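Local structure of 6-phospho-alpha-glucosidase (Merdibacter massiliensis, 6VC6) at residues 81-86 / 140-145; 7-12 / 36-41; 96-101 / 280-285; 90-95 / 431-436. The protein hydrolyses 6-phospho-alpha-glucosides, probably, as in other family 4 glycosyl hydrolases, through transient oxidation of the sugar with bound NAD and a divalent metal such as manganese. One frame throughout, in Å; residues are numbered along the deposited sequence.

Overall arrangement
Interactions 1 and 2 belong to the same mixed sheet, with centres 10 Å apart. Strands 4-9 and 80-83 are neighbours in it, hydrogen-bonded between Phe82 and both Cys7 and Val9, and both contacts touch NAD. Interactions 3 and 4 share helix 89-102, which follows strand 80-83 in the chain; their centres lie 12 Å apart and both touch glucose 6-phosphate. Interaction 2 closes before the others open. Residues 96-101 and 280-285 fall between the two segments of interaction 4, whereas interaction 1 crosses 3 and 4 along the chain. Arg86 and Arg93 bring interactions 1 and 4 together where the cofactor and sugar-phosphate sites adjoin. Helix 89-102 thus connects the NAD-binding sheet to the sugar-phosphate pocket.

Interaction 1 (81-86 / 140-145); sequences IFMQMR and AWILNY. With NAD (nicotinamide-adenine-dinucleotide), chain G.
The ring of Phe82 meets the isobutyl group of Leu143, whose CD1 lies 3.7 Å from Phe82 CE1; the two side chains run side by side in the same direction. The Tyr145 ring stacks with His319 and presents CD2 to the carboxamide of NAD, 3.5 Å from NAD N7N, while its hydroxyl is bonded to the carbonyl of His319. On the guanidinium of Arg86, NAD C3D sits over one face, towards the rim, and NAD O2A lies at the edge in the plane.

Phe82 and Leu143 belong to two adjacent parallel strands of a Rossmann-type sheet, 80-83 and 141-144; Arg86 and Tyr145 follow their C-terminal ends. Four backbone bonds join the segments, running from Ile81 N to Trp141 O at 2.9 Å to Tyr145 N and Met83 O at 2.8 Å. Phe82 and Leu143 lie on one face; Ile81, Met83, Ile142 and Asn144 lie on the other. There the side chains of Met83, a selenomethionine, and Ile142 cross. Met83 CG stands anti to the carbonyl carbon (chi1 -43°) and SE continues extended (chi2 -157°), which brings SE to 3.5 Å from Ile142 CG2; the bend at chi3 turns only the methyl. The Asn144 amide is held at both ends, ND2 by Asn168 and OD1 by Ser146.

Beyond the strands, the segment ends grip NAD. Tyr145 O receives the carboxamide N7N at 2.9 Å, and Met85 O takes the ribose hydroxyl O3D at 2.8 Å. Arg86 NE reaches the bridging O3 at 2.9 Å, and its NH2 forms a salt bridge with Glu109.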
# COMPACT_ATOMS: atom_id res chain seq x y z
N ILE A 81 4.63 3.23 15.12
CA ILE A 81 4.99 4.18 14.07
C ILE A 81 4.15 3.86 12.85
O ILE A 81 4.27 2.77 12.27
CB ILE A 81 6.49 4.13 13.74
CG1 ILE A 81 7.33 4.29 15.00
CG2 ILE A 81 6.84 5.20 12.71
CD1 ILE A 81 7.21 5.66 15.64
N PHE A 82 3.28 4.80 12.46
CA PHE A 82 2.46 4.67 11.26
C PHE A 82 3.18 5.38 10.12
O PHE A 82 3.32 6.61 10.14
CB PHE A 82 1.07 5.26 11.48
CG PHE A 82 0.20 4.47 12.42
CD1 PHE A 82 0.67 3.33 13.06
CD2 PHE A 82 -1.10 4.88 12.68
CE1 PHE A 82 -0.13 2.62 13.93
CE2 PHE A 82 -1.91 4.17 13.55
CZ PHE A 82 -1.42 3.04 14.17
N MSE A 83 3.64 4.62 9.13
CA MSE A 83 4.40 5.20 8.03
C MSE A 83 3.57 5.30 6.75
O MSE A 83 3.07 4.29 6.25
CB MSE A 83 5.67 4.38 7.76
CG MSE A 83 6.41 3.97 9.02
SE MSE A 83 8.29 3.58 8.69
CE MSE A 83 8.91 5.40 8.38
N GLN A 84 3.42 6.51 6.23
CA GLN A 84 2.68 6.75 5.00
C GLN A 84 3.35 7.86 4.19
O GLN A 84 2.72 8.81 3.73
CB GLN A 84 1.22 7.08 5.29
CG GLN A 84 0.99 8.25 6.24
CD GLN A 84 -0.47 8.64 6.34
OE1 GLN A 84 -0.81 9.67 6.91
NE2 GLN A 84 -1.34 7.81 5.77
N MSE A 85 4.66 7.74 4.00
CA MSE A 85 5.43 8.67 3.19
C MSE A 85 5.24 8.40 1.72
O MSE A 85 4.89 7.28 1.38
CB MSE A 85 6.92 8.59 3.52
CG MSE A 85 7.61 7.34 2.99
SE MSE A 85 9.57 7.41 2.90
CE MSE A 85 9.87 7.89 4.75
N ARG A 86 5.48 9.39 0.88
CA ARG A 86 5.55 9.21 -0.57
C ARG A 86 6.87 9.83 -1.03
O ARG A 86 6.95 11.05 -1.20
CB ARG A 86 4.36 9.83 -1.29
CG ARG A 86 4.34 9.58 -2.79
CD ARG A 86 3.21 10.34 -3.48
NE ARG A 86 1.89 9.79 -3.17
CZ ARG A 86 1.37 8.73 -3.78
NH1 ARG A 86 0.16 8.29 -3.43
NH2 ARG A 86 2.05 8.10 -4.72
N ALA A 140 9.71 -0.23 18.93
CA ALA A 140 8.40 0.23 18.47
C ALA A 140 7.94 -0.61 17.28
O ALA A 140 8.74 -1.02 16.44
CB ALA A 140 8.47 1.71 18.08
N TRP A 141 6.64 -0.87 17.23
CA TRP A 141 6.06 -1.58 16.10
C TRP A 141 5.89 -0.62 14.93
O TRP A 141 5.22 0.42 15.06
CB TRP A 141 4.72 -2.20 16.48
CG TRP A 141 4.80 -3.67 16.78
CD1 TRP A 141 4.74 -4.26 18.00
CD2 TRP A 141 4.96 -4.73 15.83
NE1 TRP A 141 4.85 -5.62 17.88
CE2 TRP A 141 4.98 -5.94 16.55
CE3 TRP A 141 5.08 -4.77 14.43
CZ2 TRP A 141 5.13 -7.18 15.93
CZ3 TRP A 141 5.22 -6.01 13.82
CH2 TRP A 141 5.25 -7.19 14.57
N ILE A 142 6.50 -0.95 13.80
CA ILE A 142 6.47 -0.10 12.61
C ILE A 142 5.46 -0.69 11.64
O ILE A 142 5.68 -1.76 11.06
CB ILE A 142 7.86 0.02 11.97
CG1 ILE A 142 8.79 0.84 12.87
CG2 ILE A 142 7.76 0.65 10.59
CD1 ILE A 142 10.23 0.87 12.41
N LEU A 143 4.34 -0.00 11.47
CA LEU A 143 3.30 -0.39 10.51
C LEU A 143 3.42 0.53 9.30
O LEU A 143 3.27 1.75 9.42
CB LEU A 143 1.91 -0.29 11.13
CG LEU A 143 1.73 -0.94 12.51
CD1 LEU A 143 0.27 -0.90 12.93
CD2 LEU A 143 2.26 -2.36 12.51
N ASN A 144 3.68 -0.06 8.13
CA ASN A 144 4.05 0.70 6.94
C ASN A 144 2.97 0.57 5.87
O ASN A 144 2.63 -0.54 5.45
CB ASN A 144 5.39 0.23 6.39
CG ASN A 144 5.78 0.95 5.12
OD1 ASN A 144 5.85 2.18 5.09
ND2 ASN A 144 6.02 0.19 4.06
N TYR A 145 2.50 1.69 5.37
CA TYR A 145 1.61 1.71 4.24
C TYR A 145 2.39 2.15 3.00
O TYR A 145 1.94 1.96 1.89
CB TYR A 145 0.53 2.74 4.49
CG TYR A 145 -0.85 2.24 4.77
CD1 TYR A 145 -1.71 2.96 5.55
CD2 TYR A 145 -1.31 1.07 4.22
CE1 TYR A 145 -2.99 2.53 5.78
CE2 TYR A 145 -2.58 0.63 4.45
CZ TYR A 145 -3.42 1.37 5.24
OH TYR A 145 -4.69 0.95 5.48
PA NAD G . 1.16 12.60 -0.34
O1A NAD G . -0.15 13.34 -0.18
O2A NAD G . 2.24 13.15 -1.24
O5B NAD G . 1.80 12.37 1.12
C5B NAD G . 3.16 11.99 1.26
C4B NAD G . 3.76 12.72 2.45
O4B NAD G . 4.96 12.05 2.87
C3B NAD G . 4.14 14.14 2.08
O3B NAD G . 3.58 15.05 3.03
C2B NAD G . 5.65 14.19 2.17
O2B NAD G . 6.08 15.43 2.72
C1B NAD G . 5.98 13.03 3.08
N9A NAD G . 7.33 12.47 2.80
C8A NAD G . 7.87 12.24 1.59
N7A NAD G . 9.13 11.73 1.71
C5A NAD G . 9.40 11.63 3.03
C6A NAD G . 10.54 11.18 3.86
N6A NAD G . 11.68 10.71 3.29
N1A NAD G . 10.40 11.25 5.20
C2A NAD G . 9.28 11.71 5.78
N3A NAD G . 8.21 12.14 5.09
C4A NAD G . 8.21 12.13 3.74
O3 NAD G . 0.85 11.08 -0.80
PN NAD G . -0.56 10.36 -0.53
O1N NAD G . -1.33 10.32 -1.82
O2N NAD G . -1.19 10.93 0.73
O5D NAD G . -0.04 8.87 -0.21
C5D NAD G . 0.49 8.56 1.08
C4D NAD G . 1.19 7.21 0.99
O4D NAD G . 0.30 6.17 1.38
C3D NAD G . 1.61 6.92 -0.45
O3D NAD G . 2.96 6.46 -0.45
C2D NAD G . 0.71 5.79 -0.89
O2D NAD G . 1.38 4.91 -1.79
C1D NAD G . 0.41 5.11 0.43
N1N NAD G . -0.80 4.28 0.38
C2N NAD G . -0.64 2.97 0.50
C3N NAD G . -1.72 2.10 0.46
C7N NAD G . -1.47 0.63 0.60
O7N NAD G . -2.37 -0.15 0.33
N7N NAD G . -0.27 0.22 1.01
C4N NAD G . -2.99 2.62 0.30
C5N NAD G . -3.14 4.00 0.17
C6N NAD G . -2.02 4.82 0.22

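Interaction 2 (7-12 / 36-41); sequences CIVGGG and VLFDID. With NAD (nicotinamide-adenine-dinucleotide), chain G.
Asp39 closes over the glycine turn at the end of strand 4-9, and its carboxylate joins that turn to the adenosine ribose of NAD. Its CB packs 3.8 Å from Gly11 N. With CG anti to the backbone N (chi1 -157°), the carboxylate is carried over the turn. OD2 accepts from Gly12 N at 2.8 Å, on its anti side, and also takes the ribose hydroxyl O3B. OD1 accepts the other hydroxyl, O2B, at 2.6 Å and closes an Asx turn by taking Asp41 N from above the carboxylate plane. The Asp41 side chain in turn caps Arg44 N at the start of the next helix.

The two segments are the parallel strands of the first beta-alpha-beta unit of the Rossmann fold, 4-9 and 32-38, linked through helix 16-25. Phe38 O is held twice, by Gly10 N and Gly11 N, which approach from opposite faces of its plane, each at 2.7 Å. Gly10 has a positive phi (99°), where any side chain would press on the preceding carbonyl. A CB on Gly11 would strike Leu37 CB; one on Gly12 would strike Asp39 OD2 and NAD O3B. Earlier in the strands, Ile8 CD1 lies beside Leu37 CD2 at 3.7 Å.

Replacing Asp39 with an alanine would probably leave both ribose hydroxyls, Gly12 N and Asp41 N without the carboxylate that accepts from them. A carboxylate accepting from both hydroxyls would probably disfavour a phosphate on O2B, which is consistent with the NAD found here rather than NADP.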
# COMPACT_ATOMS: atom_id res chain seq x y z
N CYS A 7 3.32 7.72 16.40
CA CYS A 7 3.90 8.72 15.50
C CYS A 7 3.54 8.36 14.07
O CYS A 7 3.72 7.22 13.65
CB CYS A 7 5.42 8.81 15.67
SG CYS A 7 6.24 9.74 14.34
N ILE A 8 3.04 9.34 13.32
CA ILE A 8 2.73 9.18 11.91
C ILE A 8 3.87 9.77 11.10
O ILE A 8 4.14 10.97 11.19
CB ILE A 8 1.39 9.84 11.54
CG1 ILE A 8 0.22 9.09 12.19
CG2 ILE A 8 1.22 9.89 10.03
CD1 ILE A 8 -1.12 9.74 11.95
N VAL A 9 4.54 8.93 10.32
CA VAL A 9 5.59 9.39 9.41
C VAL A 9 4.93 9.76 8.09
O VAL A 9 4.32 8.91 7.43
CB VAL A 9 6.67 8.32 9.21
CG1 VAL A 9 7.62 8.74 8.10
CG2 VAL A 9 7.43 8.09 10.51
N GLY A 10 5.05 11.02 7.70
CA GLY A 10 4.32 11.53 6.56
C GLY A 10 3.08 12.28 7.01
O GLY A 10 1.98 12.05 6.49
N GLY A 11 3.25 13.17 7.99
CA GLY A 11 2.13 13.91 8.54
C GLY A 11 1.46 14.84 7.54
O GLY A 11 0.31 15.23 7.75
N GLY A 12 2.17 15.22 6.48
CA GLY A 12 1.60 16.05 5.44
C GLY A 12 0.83 15.31 4.38
O GLY A 12 0.44 15.91 3.37
N VAL A 36 2.29 12.17 17.50
CA VAL A 36 3.24 13.08 16.87
C VAL A 36 3.18 12.88 15.36
O VAL A 36 3.33 11.75 14.87
CB VAL A 36 4.68 12.86 17.38
CG1 VAL A 36 5.63 13.84 16.71
CG2 VAL A 36 4.74 13.00 18.89
N LEU A 37 2.97 13.97 14.63
CA LEU A 37 3.04 13.94 13.17
C LEU A 37 4.44 14.36 12.74
O LEU A 37 4.90 15.46 13.09
CB LEU A 37 2.00 14.88 12.55
CG LEU A 37 0.53 14.65 12.88
CD1 LEU A 37 -0.34 15.61 12.09
CD2 LEU A 37 0.12 13.21 12.61
N PHE A 38 5.13 13.49 12.01
CA PHE A 38 6.45 13.80 11.47
C PHE A 38 6.39 13.90 9.96
O PHE A 38 5.64 13.17 9.30
CB PHE A 38 7.48 12.75 11.88
CG PHE A 38 8.85 13.01 11.32
CD1 PHE A 38 9.70 13.91 11.93
CD2 PHE A 38 9.29 12.35 10.18
CE1 PHE A 38 10.96 14.16 11.42
CE2 PHE A 38 10.55 12.60 9.66
CZ PHE A 38 11.38 13.50 10.28
N ASP A 39 7.19 14.82 9.41
CA ASP A 39 7.29 15.00 7.97
C ASP A 39 8.56 15.79 7.68
O ASP A 39 9.07 16.51 8.55
CB ASP A 39 6.06 15.72 7.40
CG ASP A 39 5.86 15.45 5.92
OD1 ASP A 39 6.83 15.64 5.15
OD2 ASP A 39 4.75 15.06 5.53
N ILE A 40 9.06 15.65 6.46
CA ILE A 40 10.21 16.44 6.02
C ILE A 40 9.78 17.73 5.33
O ILE A 40 10.64 18.57 5.02
CB ILE A 40 11.12 15.64 5.08
CG1 ILE A 40 10.38 15.28 3.79
CG2 ILE A 40 11.64 14.39 5.77
CD1 ILE A 40 11.30 14.91 2.64
N ASP A 41 8.48 17.92 5.09
CA ASP A 41 7.94 19.12 4.47
C ASP A 41 7.15 19.87 5.54
O ASP A 41 6.00 19.52 5.83
CB ASP A 41 7.07 18.78 3.27
CG ASP A 41 6.83 19.96 2.35
OD1 ASP A 41 6.82 21.11 2.84
OD2 ASP A 41 6.66 19.74 1.13
PA NAD G . 1.16 12.60 -0.34
O1A NAD G . -0.15 13.34 -0.18
O2A NAD G . 2.24 13.15 -1.24
O5B NAD G . 1.80 12.37 1.12
C5B NAD G . 3.16 11.99 1.26
C4B NAD G . 3.76 12.72 2.45
O4B NAD G . 4.96 12.05 2.87
C3B NAD G . 4.14 14.14 2.08
O3B NAD G . 3.58 15.05 3.03
C2B NAD G . 5.65 14.19 2.17
O2B NAD G . 6.08 15.43 2.72
C1B NAD G . 5.98 13.03 3.08
N9A NAD G . 7.33 12.47 2.80
C8A NAD G . 7.87 12.24 1.59
N7A NAD G . 9.13 11.73 1.71
C5A NAD G . 9.40 11.63 3.03
C6A NAD G . 10.54 11.18 3.86
N6A NAD G . 11.68 10.71 3.29
N1A NAD G . 10.40 11.25 5.20
C2A NAD G . 9.28 11.71 5.78
N3A NAD G . 8.21 12.14 5.09
C4A NAD G . 8.21 12.13 3.74
O3 NAD G . 0.85 11.08 -0.80
PN NAD G . -0.56 10.36 -0.53
O1N NAD G . -1.33 10.32 -1.82
O2N NAD G . -1.19 10.93 0.73
O5D NAD G . -0.04 8.87 -0.21
C5D NAD G . 0.49 8.56 1.08
C4D NAD G . 1.19 7.21 0.99
O4D NAD G . 0.30 6.17 1.38
C3D NAD G . 1.61 6.92 -0.45
O3D NAD G . 2.96 6.46 -0.45
C2D NAD G . 0.71 5.79 -0.89
O2D NAD G . 1.38 4.91 -1.79
C1D NAD G . 0.41 5.11 0.43
N1N NAD G . -0.80 4.28 0.38
C2N NAD G . -0.64 2.97 0.50
C3N NAD G . -1.72 2.10 0.46
C7N NAD G . -1.47 0.63 0.60
O7N NAD G . -2.37 -0.15 0.33
N7N NAD G . -0.27 0.22 1.01
C4N NAD G . -2.99 2.62 0.30
C5N NAD G . -3.14 4.00 0.17
C6N NAD G . -2.02 4.82 0.22

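Interaction 3 (96-101 / 280-285); sequences DEHISL and DYTRAD. With G6P (6-O-phosphono-alpha-D-glucopyranose), chain F.
Residues 96-101 of helix 89-102 pass the start of helix 283-289, with Glu97 and Thr282 CA atoms 6.6 Å apart and His98 equally close to Asp280. Thr282 holds the N-cap position of helix 283-289, and Glu97 accepts from its hydroxyl and from Ala284 N in the first turn. Extended beyond CG, the Glu97 side chain delivers OE1 to both donors, Ala284 N at 2.9 Å, on its syn lone pair, and Thr282 OG1 at 2.8 Å, nearly along the C-O axis. The N-terminal dipole of helix 283-289 would probably favour this buried carboxylate in its ionised form, and OE2 is paired with Arg93.

Asp285, three residues past the N-cap, completes the other side. Its OD2 accepts Thr282 N at 3.0 Å through the anti lone pair and His98 NE2 at 3.1 Å through the syn one. The latter bond is almost straight (176°) and lies in the imidazole plane, with ring and carboxylate perpendicular. OD1 of the same residue forms a salt bridge with Arg94. Between these polar grips, Thr282 CG2 fits against His98 CD2 at 3.5 Å, and Leu101 CD1 slides past it.

The start of this helix carries Arg283, whose guanidinium reaches the phosphate of the bound glucose 6-phosphate. Bent at its second torsion (chi2 58°), the chain sends NE to O2P of that ligand at 3.0 Å, the N-H pointing nearly straight at the oxygen.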
# COMPACT_ATOMS: atom_id res chain seq x y z
N ASP A 96 6.52 9.61 -13.03
CA ASP A 96 6.47 8.17 -13.22
C ASP A 96 5.41 7.79 -14.25
O ASP A 96 5.65 6.95 -15.12
CB ASP A 96 6.18 7.47 -11.89
CG ASP A 96 7.30 7.65 -10.88
OD1 ASP A 96 8.44 7.94 -11.29
OD2 ASP A 96 7.03 7.49 -9.67
N GLU A 97 4.23 8.41 -14.16
CA GLU A 97 3.13 8.03 -15.04
C GLU A 97 3.28 8.63 -16.43
O GLU A 97 3.04 7.95 -17.43
CB GLU A 97 1.80 8.46 -14.41
CG GLU A 97 1.33 7.57 -13.26
CD GLU A 97 0.29 8.26 -12.40
OE1 GLU A 97 -0.01 9.44 -12.68
OE2 GLU A 97 -0.23 7.63 -11.45
N HIS A 98 3.69 9.90 -16.51
CA HIS A 98 3.75 10.58 -17.80
C HIS A 98 4.82 9.96 -18.70
O HIS A 98 4.56 9.65 -19.87
CB HIS A 98 4.02 12.07 -17.61
CG HIS A 98 2.79 12.89 -17.40
ND1 HIS A 98 2.39 13.87 -18.28
CD2 HIS A 98 1.86 12.87 -16.42
CE1 HIS A 98 1.27 14.42 -17.85
NE2 HIS A 98 0.93 13.83 -16.72
N ILE A 99 6.03 9.77 -18.16
CA ILE A 99 7.15 9.33 -18.98
C ILE A 99 6.92 7.91 -19.49
O ILE A 99 7.25 7.59 -20.64
CB ILE A 99 8.46 9.46 -18.19
CG1 ILE A 99 8.74 10.93 -17.88
CG2 ILE A 99 9.62 8.84 -18.96
CD1 ILE A 99 9.83 11.16 -16.85
N SER A 100 6.36 7.04 -18.65
CA SER A 100 6.06 5.68 -19.09
C SER A 100 5.05 5.68 -20.23
O SER A 100 5.23 5.01 -21.25
CB SER A 100 5.55 4.84 -17.92
OG SER A 100 6.52 4.76 -16.89
N LEU A 101 3.96 6.44 -20.06
CA LEU A 101 2.92 6.48 -21.09
C LEU A 101 3.41 7.16 -22.36
O LEU A 101 3.07 6.73 -23.47
CB LEU A 101 1.68 7.18 -20.55
CG LEU A 101 0.90 6.41 -19.47
CD1 LEU A 101 -0.05 7.34 -18.73
CD2 LEU A 101 0.15 5.25 -20.09
N ASP A 280 -1.41 12.47 -21.05
CA ASP A 280 -1.17 13.85 -20.66
C ASP A 280 -1.95 14.28 -19.42
O ASP A 280 -1.62 15.33 -18.85
CB ASP A 280 -1.51 14.78 -21.83
CG ASP A 280 -0.48 14.72 -22.95
OD1 ASP A 280 0.72 14.92 -22.66
OD2 ASP A 280 -0.86 14.46 -24.11
N TYR A 281 -2.96 13.52 -19.01
CA TYR A 281 -3.67 13.77 -17.75
C TYR A 281 -3.80 12.42 -17.05
O TYR A 281 -4.66 11.61 -17.40
CB TYR A 281 -5.04 14.40 -18.00
CG TYR A 281 -5.72 14.88 -16.73
CD1 TYR A 281 -5.34 16.07 -16.12
CD2 TYR A 281 -6.72 14.13 -16.14
CE1 TYR A 281 -5.96 16.50 -14.96
CE2 TYR A 281 -7.34 14.55 -14.98
CZ TYR A 281 -6.96 15.74 -14.39
OH TYR A 281 -7.57 16.17 -13.24
N THR A 282 -2.95 12.19 -16.05
CA THR A 282 -2.81 10.89 -15.43
C THR A 282 -3.49 10.86 -14.06
O THR A 282 -4.08 11.84 -13.61
CB THR A 282 -1.33 10.51 -15.32
OG1 THR A 282 -0.67 11.44 -14.46
CG2 THR A 282 -0.67 10.53 -16.69
N ARG A 283 -3.39 9.70 -13.40
CA ARG A 283 -4.03 9.53 -12.10
C ARG A 283 -3.43 10.46 -11.06
O ARG A 283 -4.14 10.95 -10.17
CB ARG A 283 -3.90 8.07 -11.65
CG ARG A 283 -4.42 7.78 -10.25
CD ARG A 283 -5.89 8.16 -10.11
NE ARG A 283 -6.36 7.99 -8.73
CZ ARG A 283 -7.52 8.43 -8.28
NH1 ARG A 283 -8.36 9.07 -9.09
NH2 ARG A 283 -7.86 8.23 -7.01
N ALA A 284 -2.12 10.72 -11.14
CA ALA A 284 -1.50 11.68 -10.23
C ALA A 284 -2.12 13.06 -10.39
O ALA A 284 -2.29 13.79 -9.40
CB ALA A 284 0.01 11.74 -10.47
N ASP A 285 -2.48 13.43 -11.62
CA ASP A 285 -3.18 14.69 -11.83
C ASP A 285 -4.60 14.63 -11.27
O ASP A 285 -5.11 15.63 -10.76
CB ASP A 285 -3.21 15.04 -13.32
CG ASP A 285 -1.82 15.21 -13.90
OD1 ASP A 285 -1.04 16.03 -13.36
OD2 ASP A 285 -1.50 14.52 -14.89
C1 G6P F . -5.02 1.00 -3.96
C2 G6P F . -3.76 0.42 -3.31
C3 G6P F . -2.75 1.45 -2.86
C4 G6P F . -2.64 2.53 -3.91
C5 G6P F . -3.96 3.28 -3.91
C6 G6P F . -3.95 4.31 -5.04
O1 G6P F . -6.18 0.54 -3.25
O2 G6P F . -4.14 -0.39 -2.18
O3 G6P F . -1.47 0.85 -2.65
O4 G6P F . -1.57 3.42 -3.58
O5 G6P F . -5.10 2.44 -4.12
O6 G6P F . -4.85 5.36 -4.70
P G6P F . -4.85 6.74 -5.53
O1P G6P F . -3.74 7.52 -4.87
O2P G6P F . -4.55 6.32 -6.96
O3P G6P F . -6.24 7.29 -5.34

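Interaction 4 (90-95 / 431-436); sequences LPMRRE and EVNKGM. With G6P (6-O-phosphono-alpha-D-glucopyranose), chain F.
Helix 89-102 runs past the C-terminal end of helix 419-432, with Glu95 and Val432 CA atoms 7.8 Å apart and those of Met92 and Asn433 8.2 Å apart, so the gap is bridged mainly by side chains. Met92, a selenomethionine, makes the largest contribution. Bent at chi2 and chi3, it reaches towards Met436, also a selenomethionine, tip to tip, with its SE 3.9 Å from Met436 CE and its CG 3.8 Å from Met436 SE. The methyl CE slides past the Asn433 amide, 3.3 Å from OD1. That oxygen is bonded to Arg121 of helix 113-136, a residue that also touches both selenomethionines. Nearby, the Glu95 and Val432 side chains cross, with OE1 3.9 Å from Val432 CG1.

Asn433 is the first residue to leave helical geometry after helix 419-432, and its ND2 bonds back to Met429 O. Helix 89-102 follows strand 80-83 of the Rossmann-type sheet, and the C-terminal helix 419-432 ends against it, near the protein surface.

From the same turn of helix 89-102, Arg93 heads for the substrate pocket. Its chain is extended from CG to NE, and the guanidinium meets the sugar phosphate edge-on with two bonds, NH1 to O1P at 2.9 Å and NH2 to O2P at 2.8 Å, with the phosphorus in its plane. A leucine in its place would probably leave both phosphate oxygens without these donors and Glu97 without its ion partner. Leu90, one turn earlier, touches NAD and packs on Val287.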
# COMPACT_ATOMS: atom_id res chain seq x y z
N LEU A 90 3.71 13.54 -4.89
CA LEU A 90 2.90 13.43 -6.10
C LEU A 90 3.54 14.05 -7.34
O LEU A 90 3.27 13.53 -8.44
CB LEU A 90 1.52 14.06 -5.84
CG LEU A 90 0.62 13.28 -4.88
CD1 LEU A 90 -0.63 14.07 -4.54
CD2 LEU A 90 0.26 11.92 -5.46
N PRO A 91 4.35 15.12 -7.27
CA PRO A 91 5.05 15.57 -8.48
C PRO A 91 5.89 14.49 -9.14
O PRO A 91 5.98 14.45 -10.38
CB PRO A 91 5.91 16.73 -7.97
CG PRO A 91 5.13 17.29 -6.85
CD PRO A 91 4.45 16.12 -6.19
N MSE A 92 6.51 13.61 -8.36
CA MSE A 92 7.34 12.55 -8.94
C MSE A 92 6.48 11.37 -9.40
O MSE A 92 6.86 10.65 -10.33
CB MSE A 92 8.39 12.07 -7.93
CG MSE A 92 9.55 13.04 -7.76
SE MSE A 92 10.36 13.61 -9.45
CE MSE A 92 10.81 11.86 -10.19
N ARG A 93 5.32 11.18 -8.76
CA ARG A 93 4.35 10.22 -9.28
C ARG A 93 3.86 10.64 -10.65
O ARG A 93 3.62 9.79 -11.52
CB ARG A 93 3.18 10.07 -8.31
CG ARG A 93 2.11 9.09 -8.78
CD ARG A 93 0.91 9.07 -7.84
NE ARG A 93 -0.08 8.08 -8.24
CZ ARG A 93 -1.20 7.81 -7.57
NH1 ARG A 93 -1.47 8.47 -6.45
NH2 ARG A 93 -2.04 6.89 -8.01
N ARG A 94 3.71 11.94 -10.87
CA ARG A 94 3.35 12.45 -12.19
C ARG A 94 4.40 12.09 -13.22
O ARG A 94 4.08 11.65 -14.33
CB ARG A 94 3.15 13.97 -12.11
CG ARG A 94 2.41 14.58 -13.28
CD ARG A 94 2.20 16.07 -13.07
NE ARG A 94 1.31 16.65 -14.06
CZ ARG A 94 1.71 17.13 -15.24
NH1 ARG A 94 3.00 17.09 -15.57
NH2 ARG A 94 0.83 17.64 -16.08
N GLU A 95 5.68 12.27 -12.88
CA GLU A 95 6.76 11.92 -13.80
C GLU A 95 6.80 10.42 -14.06
O GLU A 95 7.09 9.99 -15.18
CB GLU A 95 8.10 12.41 -13.25
CG GLU A 95 8.19 13.92 -13.07
CD GLU A 95 8.42 14.65 -14.38
OE1 GLU A 95 8.88 14.01 -15.35
OE2 GLU A 95 8.14 15.86 -14.44
N GLU A 431 17.42 10.35 -15.33
CA GLU A 431 17.62 11.79 -15.45
C GLU A 431 16.70 12.56 -14.50
O GLU A 431 17.15 13.45 -13.77
CB GLU A 431 17.39 12.22 -16.90
CG GLU A 431 18.21 13.43 -17.33
CD GLU A 431 19.70 13.13 -17.44
OE1 GLU A 431 20.50 14.08 -17.43
OE2 GLU A 431 20.06 11.93 -17.53
N VAL A 432 15.40 12.23 -14.51
CA VAL A 432 14.45 12.97 -13.68
C VAL A 432 14.58 12.61 -12.20
O VAL A 432 14.20 13.41 -11.34
CB VAL A 432 13.01 12.74 -14.17
CG1 VAL A 432 12.74 13.57 -15.41
CG2 VAL A 432 12.77 11.27 -14.44
N ASN A 433 15.09 11.42 -11.89
CA ASN A 433 15.28 10.98 -10.51
C ASN A 433 16.71 11.22 -10.03
O ASN A 433 17.25 10.42 -9.26
CB ASN A 433 14.92 9.50 -10.36
CG ASN A 433 13.43 9.26 -10.39
OD1 ASN A 433 12.76 9.34 -9.36
ND2 ASN A 433 12.90 8.94 -11.56
N LYS A 434 17.33 12.32 -10.46
CA LYS A 434 18.78 12.49 -10.30
C LYS A 434 19.20 12.44 -8.84
O LYS A 434 20.14 11.72 -8.47
CB LYS A 434 19.23 13.80 -10.94
CG LYS A 434 20.71 13.83 -11.26
CD LYS A 434 20.96 13.48 -12.72
CE LYS A 434 20.99 14.73 -13.57
NZ LYS A 434 20.58 14.46 -14.96
N GLY A 435 18.52 13.20 -7.98
CA GLY A 435 18.93 13.28 -6.59
C GLY A 435 18.09 12.45 -5.64
O GLY A 435 18.11 12.68 -4.43
N MSE A 436 17.37 11.47 -6.17
CA MSE A 436 16.45 10.68 -5.35
C MSE A 436 16.68 9.18 -5.48
O MSE A 436 16.16 8.39 -4.69
CB MSE A 436 15.00 11.02 -5.71
CG MSE A 436 14.60 12.45 -5.38
SE MSE A 436 13.10 13.08 -6.47
CE MSE A 436 14.06 13.44 -8.12
C1 G6P F . -5.02 1.00 -3.96
C2 G6P F . -3.76 0.42 -3.31
C3 G6P F . -2.75 1.45 -2.86
C4 G6P F . -2.64 2.53 -3.91
C5 G6P F . -3.96 3.28 -3.91
C6 G6P F . -3.95 4.31 -5.04
O1 G6P F . -6.18 0.54 -3.25
O2 G6P F . -4.14 -0.39 -2.18
O3 G6P F . -1.47 0.85 -2.65
O4 G6P F . -1.57 3.42 -3.58
O5 G6P F . -5.10 2.44 -4.12
O6 G6P F . -4.85 5.36 -4.70
P G6P F . -4.85 6.74 -5.53
O1P G6P F . -3.74 7.52 -4.87
O2P G6P F . -4.55 6.32 -6.96
O3P G6P F . -6.24 7.29 -5.34